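PDB 3K66: beta-amyloid-like protein, which probably binds heparin through its extracellular E2 domain, as a nematode homolog of the human amyloid precursor protein with likely roles in cell adhesion and neural development. Local coordinates for residues Y133-L145 and V166-T180. Residues are numbered along the deposited sequence; the frame is centred on the assembly and turned at random.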
ATOM      1  N   TYR A 133     -18.417  -7.361  -7.265  1.00 56.51           N
ATOM      2  CA  TYR A 133     -17.270  -8.202  -7.571  1.00 53.99           C
ATOM      3  C   TYR A 133     -16.249  -7.419  -8.379  1.00 53.17           C
ATOM      4  O   TYR A 133     -15.039  -7.549  -8.156  1.00 53.22           O
ATOM      5  CB  TYR A 133     -17.712  -9.440  -8.351  1.00 52.79           C
ATOM      6  CG  TYR A 133     -16.552 -10.239  -8.858  1.00 51.20           C
ATOM      7  CD1 TYR A 133     -15.709 -10.929  -7.984  1.00 52.00           C
ATOM      8  CD2 TYR A 133     -16.252 -10.248 -10.214  1.00 50.74           C
ATOM      9  CE1 TYR A 133     -14.592 -11.600  -8.458  1.00 52.73           C
ATOM     10  CE2 TYR A 133     -15.143 -10.908 -10.709  1.00 50.39           C
ATOM     11  CZ  TYR A 133     -14.312 -11.583  -9.827  1.00 54.02           C
ATOM     12  OH  TYR A 133     -13.189 -12.233 -10.322  1.00 54.52           O
ATOM     13  N   ILE A 134     -16.738  -6.620  -9.324  1.00 51.06           N
ATOM     14  CA  ILE A 134     -15.876  -5.807 -10.167  1.00 49.20           C
ATOM     15  C   ILE A 134     -15.118  -4.778  -9.336  1.00 49.43           C
ATOM     16  O   ILE A 134     -13.908  -4.614  -9.463  1.00 49.13           O
ATOM     17  CB  ILE A 134     -16.714  -5.071 -11.243  1.00 48.24           C
ATOM     18  CG1 ILE A 134     -17.084  -6.064 -12.345  1.00 45.41           C
ATOM     19  CG2 ILE A 134     -15.938  -3.871 -11.817  1.00 43.22           C
ATOM     20  CD1 ILE A 134     -17.919  -5.467 -13.434  1.00 43.13           C
ATOM     21  N   ARG A 135     -15.846  -4.074  -8.484  1.00 53.15           N
ATOM     22  CA  ARG A 135     -15.244  -3.062  -7.622  1.00 53.64           C
ATOM     23  C   ARG A 135     -14.101  -3.737  -6.879  1.00 53.96           C
ATOM     24  O   ARG A 135     -12.996  -3.200  -6.820  1.00 54.45           O
ATOM     25  CB  ARG A 135     -16.294  -2.544  -6.624  1.00 54.41           C
ATOM     26  CG  ARG A 135     -16.582  -1.052  -6.732  1.00 56.53           C
ATOM     27  CD  ARG A 135     -17.694  -0.584  -5.801  1.00 54.70           C
ATOM     28  NE  ARG A 135     -19.001  -0.954  -6.312  1.00 57.06           N
ATOM     29  CZ  ARG A 135     -19.811  -1.812  -5.712  1.00 60.22           C
ATOM     30  NH1 ARG A 135     -19.423  -2.376  -4.573  1.00 60.26           N
ATOM     31  NH2 ARG A 135     -20.996  -2.105  -6.255  1.00 60.69           N
ATOM     32  N   ALA A 136     -14.371  -4.930  -6.342  1.00 54.15           N
ATOM     33  CA  ALA A 136     -13.379  -5.691  -5.574  1.00 55.45           C
ATOM     34  C   ALA A 136     -12.086  -5.948  -6.329  1.00 55.66           C
ATOM     35  O   ALA A 136     -11.001  -5.608  -5.859  1.00 55.89           O
ATOM     36  CB  ALA A 136     -13.971  -7.013  -5.112  1.00 55.59           C
ATOM     37  N   GLU A 137     -12.197  -6.583  -7.488  1.00 53.65           N
ATOM     38  CA  GLU A 137     -11.016  -6.855  -8.292  1.00 54.22           C
ATOM     39  C   GLU A 137     -10.312  -5.542  -8.675  1.00 55.31           C
ATOM     40  O   GLU A 137      -9.084  -5.420  -8.554  1.00 53.77           O
ATOM     41  CB  GLU A 137     -11.403  -7.641  -9.544  1.00 52.69           C
ATOM     42  CG  GLU A 137     -11.910  -9.026  -9.219  1.00 52.36           C
ATOM     43  CD  GLU A 137     -10.786 -10.022  -9.075  1.00 54.27           C
ATOM     44  OE1 GLU A 137      -9.652  -9.594  -8.782  1.00 54.36           O
ATOM     45  OE2 GLU A 137     -11.024 -11.236  -9.252  1.00 57.30           O
ATOM     46  N   GLU A 138     -11.085  -4.550  -9.112  1.00 56.78           N
ATOM     47  CA  GLU A 138     -10.485  -3.283  -9.504  1.00 58.03           C
ATOM     48  C   GLU A 138      -9.757  -2.601  -8.327  1.00 58.34           C
ATOM     49  O   GLU A 138      -8.735  -1.949  -8.533  1.00 56.63           O
ATOM     50  CB  GLU A 138     -11.539  -2.371 -10.134  1.00 56.90           C
ATOM     51  CG  GLU A 138     -11.080  -1.740 -11.462  1.00 61.67           C
ATOM     52  CD  GLU A 138     -10.760  -2.770 -12.555  1.00 62.60           C
ATOM     53  OE1 GLU A 138     -11.567  -3.680 -12.794  1.00 64.67           O
ATOM     54  OE2 GLU A 138      -9.704  -2.666 -13.187  1.00 64.35           O
ATOM     55  N   LYS A 139     -10.271  -2.756  -7.104  1.00 59.52           N
ATOM     56  CA  LYS A 139      -9.602  -2.182  -5.930  1.00 60.32           C
ATOM     57  C   LYS A 139      -8.250  -2.873  -5.807  1.00 60.02           C
ATOM     58  O   LYS A 139      -7.255  -2.276  -5.413  1.00 60.28           O
ATOM     59  CB  LYS A 139     -10.409  -2.432  -4.653  1.00 61.48           C
ATOM     60  CG  LYS A 139     -11.492  -1.511  -4.558  1.00 63.90           C
ATOM     61  N   ASP A 140      -8.222  -4.154  -6.146  1.00 60.28           N
ATOM     62  CA  ASP A 140      -6.985  -4.922  -6.083  1.00 59.59           C
ATOM     63  C   ASP A 140      -5.977  -4.310  -7.062  1.00 58.90           C
ATOM     64  O   ASP A 140      -4.799  -4.148  -6.746  1.00 58.98           O
ATOM     65  CB  ASP A 140      -7.254  -6.393  -6.434  1.00 58.78           C
ATOM     66  CG  ASP A 140      -6.067  -7.295  -6.145  1.00 59.06           C
ATOM     67  OD1 ASP A 140      -4.991  -6.796  -5.742  1.00 57.76           O
ATOM     68  OD2 ASP A 140      -6.213  -8.517  -6.327  1.00 56.76           O
ATOM     69  N   ARG A 141      -6.446  -3.982  -8.260  1.00 57.77           N
ATOM     70  CA  ARG A 141      -5.587  -3.393  -9.284  1.00 57.94           C
ATOM     71  C   ARG A 141      -5.019  -2.074  -8.765  1.00 58.55           C
ATOM     72  O   ARG A 141      -3.812  -1.885  -8.694  1.00 59.04           O
ATOM     73  CB  ARG A 141      -6.389  -3.168 -10.577  1.00 55.30           C
ATOM     74  CG  ARG A 141      -5.617  -2.683 -11.786  1.00 53.77           C
ATOM     75  CD  ARG A 141      -6.510  -2.780 -12.987  1.00 51.81           C
ATOM     76  NE  ARG A 141      -5.942  -2.245 -14.207  1.00 54.89           N
ATOM     77  CZ  ARG A 141      -5.761  -0.952 -14.453  1.00 56.26           C
ATOM     78  NH1 ARG A 141      -6.103  -0.043 -13.552  1.00 56.27           N
ATOM     79  NH2 ARG A 141      -5.235  -0.568 -15.615  1.00 56.41           N
ATOM     80  N   MET A 142      -5.904  -1.169  -8.382  1.00 60.97           N
ATOM     81  CA  MET A 142      -5.489   0.128  -7.878  1.00 65.24           C
ATOM     82  C   MET A 142      -4.381   0.006  -6.827  1.00 64.26           C
ATOM     83  O   MET A 142      -3.346   0.659  -6.936  1.00 65.67           O
ATOM     84  CB  MET A 142      -6.691   0.875  -7.305  1.00 67.01           C
ATOM     85  CG  MET A 142      -6.314   2.152  -6.599  1.00 75.96           C
ATOM     86  SD  MET A 142      -7.691   2.741  -5.609  1.00 81.31           S
ATOM     87  CE  MET A 142      -7.825   1.447  -4.442  1.00 85.17           C
ATOM     88  N   HIS A 143      -4.587  -0.828  -5.817  1.00 64.17           N
ATOM     89  CA  HIS A 143      -3.561  -0.988  -4.802  1.00 66.38           C
ATOM     90  C   HIS A 143      -2.264  -1.525  -5.378  1.00 63.55           C
ATOM     91  O   HIS A 143      -1.189  -1.057  -5.030  1.00 63.28           O
ATOM     92  CB  HIS A 143      -4.017  -1.927  -3.694  1.00 71.71           C
ATOM     93  CG  HIS A 143      -4.886  -1.272  -2.669  1.00 79.86           C
ATOM     94  ND1 HIS A 143      -4.442  -0.977  -1.396  1.00 83.48           N
ATOM     95  CD2 HIS A 143      -6.175  -0.859  -2.718  1.00 82.56           C
ATOM     96  CE1 HIS A 143      -5.422  -0.418  -0.708  1.00 86.21           C
ATOM     97  NE2 HIS A 143      -6.486  -0.335  -1.487  1.00 85.09           N
ATOM     98  N   THR A 144      -2.346  -2.504  -6.266  1.00 60.91           N
ATOM     99  CA  THR A 144      -1.119  -3.055  -6.804  1.00 60.14           C
ATOM    100  C   THR A 144      -0.335  -1.990  -7.541  1.00 60.49           C
ATOM    101  O   THR A 144       0.852  -1.813  -7.293  1.00 59.59           O
ATOM    102  CB  THR A 144      -1.371  -4.218  -7.760  1.00 58.94           C
ATOM    103  OG1 THR A 144      -2.228  -5.179  -7.136  1.00 58.84           O
ATOM    104  CG2 THR A 144      -0.052  -4.888  -8.118  1.00 56.82           C
ATOM    105  N   LEU A 145      -0.994  -1.298  -8.462  1.00 61.17           N
ATOM    106  CA  LEU A 145      -0.362  -0.228  -9.221  1.00 61.69           C
ATOM    107  C   LEU A 145       0.256   0.779  -8.260  1.00 65.50           C
ATOM    108  O   LEU A 145       1.430   1.158  -8.378  1.00 67.59           O
ATOM    109  CB  LEU A 145      -1.408   0.468 -10.102  1.00 58.86           C
ATOM    110  CG  LEU A 145      -1.759  -0.295 -11.379  1.00 58.02           C
ATOM    111  CD1 LEU A 145      -2.937   0.348 -12.079  1.00 56.11           C
ATOM    112  CD2 LEU A 145      -0.546  -0.305 -12.279  1.00 53.49           C
ATOM    113  N   VAL A 166       3.720  -7.384 -10.925  1.00 72.10           N
ATOM    114  CA  VAL A 166       2.606  -6.461 -11.149  1.00 70.19           C
ATOM    115  C   VAL A 166       1.887  -6.815 -12.442  1.00 70.56           C
ATOM    116  O   VAL A 166       0.661  -6.880 -12.467  1.00 70.36           O
ATOM    117  CB  VAL A 166       3.096  -4.984 -11.220  1.00 69.80           C
ATOM    118  CG1 VAL A 166       1.999  -4.064 -11.729  1.00 68.87           C
ATOM    119  CG2 VAL A 166       3.542  -4.515  -9.842  1.00 70.09           C
ATOM    120  N   ILE A 167       2.644  -7.039 -13.513  1.00 70.74           N
ATOM    121  CA  ILE A 167       2.036  -7.407 -14.780  1.00 69.83           C
ATOM    122  C   ILE A 167       1.311  -8.742 -14.653  1.00 70.49           C
ATOM    123  O   ILE A 167       0.351  -8.984 -15.368  1.00 71.73           O
ATOM    124  CB  ILE A 167       3.077  -7.525 -15.929  1.00 70.77           C
ATOM    125  CG1 ILE A 167       3.816  -6.194 -16.139  1.00 70.91           C
ATOM    126  CG2 ILE A 167       2.374  -7.932 -17.220  1.00 70.13           C
ATOM    127  CD1 ILE A 167       4.919  -6.241 -17.176  1.00 69.42           C
ATOM    128  N   HIS A 168       1.755  -9.616 -13.752  1.00 69.34           N
ATOM    129  CA  HIS A 168       1.106 -10.920 -13.576  1.00 68.54           C
ATOM    130  C   HIS A 168      -0.221 -10.771 -12.845  1.00 66.66           C
ATOM    131  O   HIS A 168      -1.208 -11.418 -13.193  1.00 66.03           O
ATOM    132  CB  HIS A 168       2.008 -11.871 -12.798  1.00 69.82           C
ATOM    133  CG  HIS A 168       1.436 -13.243 -12.655  1.00 72.90           C
ATOM    134  ND1 HIS A 168       0.870 -13.699 -11.481  1.00 74.19           N
ATOM    135  CD2 HIS A 168       1.294 -14.245 -13.555  1.00 74.85           C
ATOM    136  CE1 HIS A 168       0.408 -14.920 -11.666  1.00 76.47           C
ATOM    137  NE2 HIS A 168       0.651 -15.277 -12.914  1.00 77.06           N
ATOM    138  N   ARG A 169      -0.243  -9.917 -11.828  1.00 65.23           N
ATOM    139  CA  ARG A 169      -1.471  -9.672 -11.080  1.00 66.13           C
ATOM    140  C   ARG A 169      -2.513  -9.000 -11.967  1.00 62.97           C
ATOM    141  O   ARG A 169      -3.658  -9.430 -12.028  1.00 62.96           O
ATOM    142  CB  ARG A 169      -1.200  -8.764  -9.890  1.00 68.70           C
ATOM    143  CG  ARG A 169      -0.958  -9.489  -8.595  1.00 75.69           C
ATOM    144  CD  ARG A 169      -1.121  -8.519  -7.454  1.00 82.12           C
ATOM    145  NE  ARG A 169      -1.526  -9.193  -6.232  1.00 86.18           N
ATOM    146  CZ  ARG A 169      -0.918  -9.017  -5.067  1.00 90.01           C
ATOM    147  NH1 ARG A 169       0.116  -8.184  -4.978  1.00 91.00           N
ATOM    148  NH2 ARG A 169      -1.329  -9.682  -3.995  1.00 91.27           N
ATOM    149  N   LEU A 170      -2.104  -7.941 -12.657  1.00 63.87           N
ATOM    150  CA  LEU A 170      -3.025  -7.209 -13.515  1.00 64.80           C
ATOM    151  C   LEU A 170      -3.637  -8.076 -14.617  1.00 62.16           C
ATOM    152  O   LEU A 170      -4.785  -7.867 -15.017  1.00 60.82           O
ATOM    153  CB  LEU A 170      -2.333  -5.968 -14.102  1.00 63.75           C
ATOM    154  CG  LEU A 170      -2.046  -4.883 -13.056  1.00 64.31           C
ATOM    155  CD1 LEU A 170      -1.220  -3.736 -13.618  1.00 66.51           C
ATOM    156  CD2 LEU A 170      -3.352  -4.354 -12.575  1.00 66.68           C
ATOM    157  N   ARG A 171      -2.879  -9.065 -15.078  1.00 61.27           N
ATOM    158  CA  ARG A 171      -3.343  -9.976 -16.121  1.00 62.87           C
ATOM    159  C   ARG A 171      -4.469 -10.849 -15.583  1.00 60.63           C
ATOM    160  O   ARG A 171      -5.562 -10.926 -16.165  1.00 61.53           O
ATOM    161  CB  ARG A 171      -2.200 -10.865 -16.591  1.00 65.98           C
ATOM    162  CG  ARG A 171      -2.012 -10.864 -18.077  1.00 74.94           C
ATOM    163  CD  ARG A 171      -0.584 -11.222 -18.401  1.00 83.57           C
ATOM    164  NE  ARG A 171      -0.151 -10.673 -19.682  1.00 88.07           N
ATOM    165  CZ  ARG A 171       1.123 -10.448 -19.997  1.00 89.98           C
ATOM    166  NH1 ARG A 171       2.091 -10.721 -19.123  1.00 88.85           N
ATOM    167  NH2 ARG A 171       1.436  -9.954 -21.189  1.00 91.23           N
ATOM    168  N   TYR A 172      -4.201 -11.521 -14.471  1.00 56.06           N
ATOM    169  CA  TYR A 172      -5.215 -12.381 -13.905  1.00 54.04           C
ATOM    170  C   TYR A 172      -6.441 -11.646 -13.405  1.00 51.46           C
ATOM    171  O   TYR A 172      -7.525 -12.212 -13.363  1.00 51.15           O
ATOM    172  CB  TYR A 172      -4.635 -13.242 -12.793  1.00 53.28           C
ATOM    173  CG  TYR A 172      -4.010 -14.496 -13.315  1.00 54.71           C
ATOM    174  CD1 TYR A 172      -4.781 -15.639 -13.568  1.00 56.46           C
ATOM    175  CD2 TYR A 172      -2.645 -14.546 -13.577  1.00 57.63           C
ATOM    176  CE1 TYR A 172      -4.202 -16.793 -14.063  1.00 56.23           C
ATOM    177  CE2 TYR A 172      -2.054 -15.703 -14.079  1.00 57.38           C
ATOM    178  CZ  TYR A 172      -2.838 -16.818 -14.319  1.00 57.17           C
ATOM    179  OH  TYR A 172      -2.253 -17.949 -14.836  1.00 59.49           O
ATOM    180  N   ILE A 173      -6.295 -10.395 -12.998  1.00 49.72           N
ATOM    181  CA  ILE A 173      -7.483  -9.678 -12.547  1.00 50.38           C
ATOM    182  C   ILE A 173      -8.414  -9.549 -13.746  1.00 51.37           C
ATOM    183  O   ILE A 173      -9.627  -9.792 -13.663  1.00 48.99           O
ATOM    184  CB  ILE A 173      -7.159  -8.279 -11.984  1.00 49.95           C
ATOM    185  CG1 ILE A 173      -6.466  -8.448 -10.620  1.00 49.22           C
ATOM    186  CG2 ILE A 173      -8.470  -7.479 -11.821  1.00 48.06           C
ATOM    187  CD1 ILE A 173      -5.952  -7.193 -10.041  1.00 48.32           C
ATOM    188  N   ASP A 174      -7.828  -9.203 -14.883  1.00 50.14           N
ATOM    189  CA  ASP A 174      -8.623  -9.102 -16.084  1.00 52.14           C
ATOM    190  C   ASP A 174      -9.240 -10.484 -16.344  1.00 53.12           C
ATOM    191  O   ASP A 174     -10.461 -10.609 -16.452  1.00 53.72           O
ATOM    192  CB  ASP A 174      -7.768  -8.656 -17.278  1.00 53.33           C
ATOM    193  CG  ASP A 174      -7.589  -7.135 -17.358  1.00 53.41           C
ATOM    194  OD1 ASP A 174      -7.844  -6.396 -16.371  1.00 54.00           O
ATOM    195  OD2 ASP A 174      -7.163  -6.690 -18.439  1.00 54.46           O
ATOM    196  N   LEU A 175      -8.410 -11.527 -16.398  1.00 53.33           N
ATOM    197  CA  LEU A 175      -8.918 -12.877 -16.647  1.00 53.01           C
ATOM    198  C   LEU A 175     -10.087 -13.222 -15.727  1.00 53.30           C
ATOM    199  O   LEU A 175     -11.182 -13.544 -16.212  1.00 54.21           O
ATOM    200  CB  LEU A 175      -7.805 -13.917 -16.505  1.00 51.72           C
ATOM    201  CG  LEU A 175      -6.923 -14.050 -17.748  1.00 52.04           C
ATOM    202  CD1 LEU A 175      -5.835 -15.089 -17.498  1.00 53.54           C
ATOM    203  CD2 LEU A 175      -7.767 -14.434 -18.949  1.00 48.87           C
ATOM    204  N   ARG A 176      -9.882 -13.153 -14.412  1.00 50.64           N
ATOM    205  CA  ARG A 176     -10.976 -13.450 -13.490  1.00 51.63           C
ATOM    206  C   ARG A 176     -12.223 -12.592 -13.844  1.00 52.12           C
ATOM    207  O   ARG A 176     -13.338 -13.115 -13.966  1.00 52.72           O
ATOM    208  CB  ARG A 176     -10.560 -13.217 -12.020  1.00 52.83           C
ATOM    209  CG  ARG A 176      -9.624 -14.270 -11.441  1.00 52.44           C
ATOM    210  CD  ARG A 176      -9.314 -13.987  -9.987  1.00 53.67           C
ATOM    211  NE  ARG A 176      -8.526 -12.770  -9.840  1.00 57.92           N
ATOM    212  CZ  ARG A 176      -7.203 -12.738  -9.720  1.00 59.82           C
ATOM    213  NH1 ARG A 176      -6.493 -13.861  -9.715  1.00 61.49           N
ATOM    214  NH2 ARG A 176      -6.582 -11.565  -9.633  1.00 64.41           N
ATOM    215  N   ILE A 177     -12.051 -11.286 -14.042  1.00 52.40           N
ATOM    216  CA  ILE A 177     -13.222 -10.450 -14.385  1.00 50.53           C
ATOM    217  C   ILE A 177     -13.874 -10.910 -15.692  1.00 52.41           C
ATOM    218  O   ILE A 177     -15.099 -10.984 -15.791  1.00 51.85           O
ATOM    219  CB  ILE A 177     -12.882  -8.919 -14.474  1.00 48.18           C
ATOM    220  CG1 ILE A 177     -12.499  -8.404 -13.084  1.00 47.19           C
ATOM    221  CG2 ILE A 177     -14.104  -8.115 -14.935  1.00 46.64           C
ATOM    222  CD1 ILE A 177     -12.096  -6.953 -13.036  1.00 42.72           C
ATOM    223  N   ASN A 178     -13.090 -11.214 -16.715  1.00 49.87           N
ATOM    224  CA  ASN A 178     -13.745 -11.677 -17.930  1.00 51.19           C
ATOM    225  C   ASN A 178     -14.445 -13.001 -17.651  1.00 54.64           C
ATOM    226  O   ASN A 178     -15.638 -13.153 -17.922  1.00 55.55           O
ATOM    227  CB  ASN A 178     -12.761 -11.790 -19.093  1.00 49.23           C
ATOM    228  CG  ASN A 178     -12.560 -10.450 -19.783  1.00 48.51           C
ATOM    229  OD1 ASN A 178     -11.493 -10.154 -20.289  1.00 48.09           O
ATOM    230  ND2 ASN A 178     -13.612  -9.624 -19.796  1.00 44.93           N
ATOM    231  N   GLY A 179     -13.714 -13.942 -17.067  1.00 56.53           N
ATOM    232  CA  GLY A 179     -14.313 -15.213 -16.738  1.00 55.72           C
ATOM    233  C   GLY A 179     -15.616 -15.002 -15.990  1.00 56.86           C
ATOM    234  O   GLY A 179     -16.628 -15.642 -16.265  1.00 55.88           O
ATOM    235  N   THR A 180     -15.619 -14.072 -15.048  1.00 54.31           N
ATOM    236  CA  THR A 180     -16.834 -13.846 -14.284  1.00 53.81           C
ATOM    237  C   THR A 180     -17.982 -13.333 -15.166  1.00 56.24           C
ATOM    238  O   THR A 180     -19.144 -13.668 -14.935  1.00 56.39           O
ATOM    239  CB  THR A 180     -16.547 -12.907 -13.120  1.00 52.70           C
ATOM    240  OG1 THR A 180     -15.404 -13.394 -12.406  1.00 50.90           O
ATOM    241  CG2 THR A 180     -17.721 -12.869 -12.168  1.00 49.16           C
TER
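The ring of Y133 turns an edge to helix 163-182, with I177 CA and R176 O near its plane, while T180 OG1 comes in obliquely. With CG anti to the backbone N (chi1 172°), the ring reaches across until OH lies 3.3 Å from R176 CB. The guanidinium of R176, nearly perpendicular to that ring, has Y172 O over the centre of one face and E137 OE2 at its edge. Carboxylate and guanidinium are almost coplanar, 8° apart, and R176 NE makes a salt-bridge hydrogen bond to the syn side of E137 OE2 at 3.0 Å, clearly bent at 135°; Y133 OH adds a weak bond to the same oxygen. K103 of helix 55-119 makes salt bridges to E137 OE1 and D140 OD2.

Beside this polar flank runs an apolar seam: I177 CD1 and I173 CG2 come to 3.6 Å and 3.7 Å from E137 CB, and L145 CD2 meets L170 CD1 at 3.7 Å. Further along, the side chains of T144 and V166 pass in opposite directions, CG2 to CG2, while T144 OG1 donates a hydrogen bond to D140 O at 2.8 Å, within its own helix. Segments 133-145 and 166-180 run antiparallel in the all-helical E2 domain, their axes 10.0 Å apart at closest approach. R206 of helix 195-209 bridges E138 and D174, so basic residues from two further helices meet acids of this pair; the buried carboxylate of E137, gripped by R176 and K103, is probably kept ionised.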